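Local coordinates for protein nicotinate phosphoribosyltransferase (Saccharomyces cerevisiae, PDB 1VLP) that catalyses the ATP-dependent transfer of the phosphoribosyl group from phosphoribosyl diphosphate to nicotinate, giving nicotinate ribonucleotide, the first step of NAD synthesis from nicotinic acid, at residues A[135-138]-A[139-142]; A[254-257]-A[258-261]. All coordinates share one frame; numbering follows the deposited sequence.

In the fold
Both contacts are local turns in which the chain changes direction, and each joins a different pair of elements. Contact 1 turns the end of strand 126-134 into the short helix 137-140, in the N-terminal domain; contact 2 links helix 244-254 to helix 260-272, farther from the centre of the chain. Their centres lie about 21 Å apart and they do not touch, although helix 244-254 also lends side chains to the packing around Trp-137. The chemistry follows the setting. Contact 1, with three buried residues, relies on shared backbone carbonyls and an apolar side, whereas contact 2 pairs the carboxylate of Asp-256 with the imidazole of exposed His-259, while Tyr-257 and Ala-260 are buried.

Contact 1 (A[135-138]-A[139-142]); sequences GSWK and DTIL
Ser-136 and Trp-137 offer their carbonyl oxygens to Asp-139, Thr-140 and Ile-141, building the short, weakly bonded helix 137-140 that follows strand 126-134 of the antiparallel sheet. Ser-136 O is gripped twice, from opposite faces of its carbonyl plane: Asp-139 N gives it a hydrogen bond of 3.0 Å, and Thr-140 OG1 donates to it at 3.1 Å. Threonine suits this place because OG1 stands between the backbone N and the carbonyl carbon (chi1 60°), which turns the hydroxyl back to that carbonyl while CG2 lies 3.5 Å from Gly-135 N. An alanine at this position would lack both branches, and Ser-136 O would probably lose one of its two donors while a gap opened beside Gly-135. Trp-137 O is shared as well, accepting from Thr-140 N and from Ile-141 N.

On the buried side the indole and Ile-141 pack against Met-31 of helix 26-38, and Trp-137 NE1 makes a weak hydrogen bond to Tyr-46 OH. The side chain of Ile-141 lies about 7 Å from that of Tyr-27, a probable nicotinate-binding residue, placing the turn near the likely substrate site. Glycine is required at 135, since a side chain would jam against the preceding carbonyl. On the outer side Lys-138 NZ bonds to Pro-40 O. A water accepts from Ser-136 N at 2.9 Å and donates to Asp-139 OD2. Ile-141 CD1 comes obliquely to the indole, 3.6 Å from Trp-137 NE1.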
# COMPACT_ATOMS: atom_id res chain seq x y z
N GLY A 135 -6.31 11.59 14.94
CA GLY A 135 -5.56 11.49 16.21
C GLY A 135 -4.08 11.62 15.98
O GLY A 135 -3.66 12.07 14.90
N SER A 136 -3.27 11.23 16.97
CA SER A 136 -1.83 11.23 16.78
C SER A 136 -1.48 10.30 15.62
O SER A 136 -2.08 9.27 15.42
CB SER A 136 -1.11 10.81 18.08
OG SER A 136 0.27 11.11 18.08
N TRP A 137 -0.47 10.68 14.87
CA TRP A 137 -0.06 9.91 13.71
C TRP A 137 0.30 8.46 14.10
O TRP A 137 -0.14 7.56 13.42
CB TRP A 137 1.06 10.65 12.98
CG TRP A 137 1.27 10.27 11.52
CD1 TRP A 137 0.51 9.44 10.75
CD2 TRP A 137 2.27 10.80 10.65
NE1 TRP A 137 0.98 9.39 9.50
CE2 TRP A 137 2.06 10.23 9.38
CE3 TRP A 137 3.35 11.70 10.82
CZ2 TRP A 137 2.91 10.49 8.29
CZ3 TRP A 137 4.17 11.96 9.73
CH2 TRP A 137 3.94 11.37 8.48
N LYS A 138 1.00 8.25 15.21
CA LYS A 138 1.32 6.89 15.69
C LYS A 138 0.10 6.06 16.11
O LYS A 138 0.19 4.84 16.14
CB LYS A 138 2.31 6.92 16.85
CG LYS A 138 1.79 7.38 18.15
CD LYS A 138 2.96 7.56 19.14
CE LYS A 138 2.48 7.98 20.49
NZ LYS A 138 1.93 9.36 20.55
N ASP A 139 -0.99 6.72 16.45
CA ASP A 139 -2.26 6.08 16.83
C ASP A 139 -3.15 5.78 15.64
O ASP A 139 -4.15 5.03 15.79
CB ASP A 139 -3.08 6.97 17.79
CG ASP A 139 -2.52 7.02 19.19
OD1 ASP A 139 -1.64 6.23 19.52
OD2 ASP A 139 -2.96 7.89 19.95
N THR A 140 -2.89 6.40 14.49
CA THR A 140 -3.81 6.34 13.35
C THR A 140 -3.27 5.61 12.12
O THR A 140 -4.08 5.09 11.27
CB THR A 140 -4.29 7.76 12.96
OG1 THR A 140 -3.19 8.55 12.61
CG2 THR A 140 -5.03 8.39 14.14
N ILE A 141 -1.95 5.60 12.00
CA ILE A 141 -1.28 5.04 10.80
C ILE A 141 -1.68 3.59 10.40
O ILE A 141 -1.72 3.26 9.21
CB ILE A 141 0.25 5.22 10.94
CG1 ILE A 141 0.96 4.91 9.63
CG2 ILE A 141 0.80 4.38 12.09
CD1 ILE A 141 1.84 5.91 9.21
N LEU A 142 -1.98 2.71 11.37
CA LEU A 142 -2.26 1.34 11.00
C LEU A 142 -3.65 1.14 10.39
O LEU A 142 -3.91 0.10 9.81
CB LEU A 142 -2.07 0.42 12.20
CG LEU A 142 -0.64 0.32 12.75
CD1 LEU A 142 -0.55 -0.83 13.80
CD2 LEU A 142 0.40 0.12 11.66
O HOH W 1 -4.25 9.99 19.38

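Contact 2 (A[254-257]-A[258-261])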
# COMPACT_ATOMS: atom_id res chain seq x y z
N SER A 254 5.26 21.51 8.51
CA SER A 254 5.53 22.93 8.54
C SER A 254 5.40 23.60 7.17
O SER A 254 5.72 24.76 7.02
CB SER A 254 6.90 23.18 9.18
OG SER A 254 7.84 22.22 8.72
N GLU A 255 4.89 22.85 6.18
CA GLU A 255 4.68 23.36 4.83
C GLU A 255 5.99 23.79 4.13
O GLU A 255 5.99 24.65 3.26
CB GLU A 255 3.57 24.43 4.82
CG GLU A 255 2.21 23.82 5.20
CD GLU A 255 1.05 24.72 4.84
OE1 GLU A 255 1.07 25.91 5.22
OE2 GLU A 255 0.13 24.24 4.16
N ASP A 256 7.10 23.15 4.52
CA ASP A 256 8.33 23.28 3.76
C ASP A 256 8.33 22.20 2.67
O ASP A 256 8.89 21.09 2.86
CB ASP A 256 9.57 23.12 4.66
CG ASP A 256 10.86 23.55 3.95
OD1 ASP A 256 10.86 23.69 2.70
OD2 ASP A 256 11.85 23.79 4.66
N TYR A 257 7.72 22.52 1.52
CA TYR A 257 7.68 21.58 0.43
C TYR A 257 9.00 21.60 -0.30
O TYR A 257 9.41 20.58 -0.82
CB TYR A 257 6.53 21.86 -0.53
CG TYR A 257 5.20 21.45 0.06
CD1 TYR A 257 4.55 22.26 0.99
CD2 TYR A 257 4.61 20.23 -0.29
CE1 TYR A 257 3.33 21.88 1.53
CE2 TYR A 257 3.42 19.84 0.24
CZ TYR A 257 2.77 20.67 1.14
OH TYR A 257 1.58 20.25 1.68
N LEU A 258 9.64 22.77 -0.33
CA LEU A 258 10.92 22.95 -1.05
C LEU A 258 11.98 21.93 -0.56
O LEU A 258 12.77 21.45 -1.35
CB LEU A 258 11.44 24.38 -0.89
CG LEU A 258 12.63 24.80 -1.76
CD1 LEU A 258 12.27 24.73 -3.24
CD2 LEU A 258 13.10 26.20 -1.39
N HIS A 259 11.98 21.62 0.73
CA HIS A 259 12.97 20.69 1.27
C HIS A 259 12.42 19.36 1.73
O HIS A 259 13.13 18.59 2.34
CB HIS A 259 13.72 21.35 2.42
CG HIS A 259 14.32 22.67 2.05
ND1 HIS A 259 13.88 23.86 2.60
CD2 HIS A 259 15.30 23.00 1.18
CE1 HIS A 259 14.59 24.86 2.10
NE2 HIS A 259 15.46 24.36 1.23
N ALA A 260 11.15 19.07 1.42
CA ALA A 260 10.46 17.89 1.96
C ALA A 260 11.04 16.56 1.46
O ALA A 260 11.21 15.64 2.25
CB ALA A 260 9.00 17.96 1.64
N ASN A 261 11.39 16.45 0.17
CA ASN A 261 11.94 15.19 -0.33
C ASN A 261 13.24 14.82 0.39
O ASN A 261 13.39 13.72 0.90
CB ASN A 261 12.06 15.17 -1.84
CG ASN A 261 10.79 14.68 -2.53
OD1 ASN A 261 10.23 13.65 -2.14
ND2 ASN A 261 10.36 15.39 -3.56
O HOH W 2 11.05 18.55 -1.91
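The imidazole of His-259 meets the carboxylate of Asp-256 at its edge: OD2 lies in the ring plane beside ND1, while one ring face has Leu-258 CG 4.1 Å above it, offset toward the rim. The two flat groups are steeply turned, their planes 77° apart. ND1 donates to Asp-256 OD2 at 2.9 Å in a nearly straight bond (169°) that arrives on the syn side of the carboxylate. A second, weak bond runs from ND1 to OD1. That oxygen has a better donor in the backbone: His-259 N reaches Asp-256 OD1 at 3.1 Å from above the carboxylate plane. Asp-256 thus holds ring and main chain of one residue together, its CG anti to its own backbone N (chi1 -168°), a setting that brings both oxygens to the histidine. The short side chain of aspartate suits a place where the carboxylate must return to an amide three residues on.

Residues 254-261 connect helix 244-254 to helix 260-272, away from the annotated sites. His-259 is the N-cap residue of the second helix, and the turn 257-260, which contains it, is closed by Ala-260 N, donating to Tyr-257 O at 3.2 Å. A water lies 2.8 Å from Tyr-257 O and accepts from Asn-261 N, bridging the turn to the start of the helix. On the buried side, the tyrosine ring packs on Ala-251 and Ser-252 of helix 244-254 and sets itself edge-to-face with Phe-285. Ala-260, small enough to sit close to its neighbours, has CB 3.4 Å from Asp-256 O and also touches Val-247 and Ala-251. Because the carboxylate accepts from ND1, that nitrogen carries a proton, and the nearby negative charge would be expected to stabilise the protonated, cationic form of the imidazole.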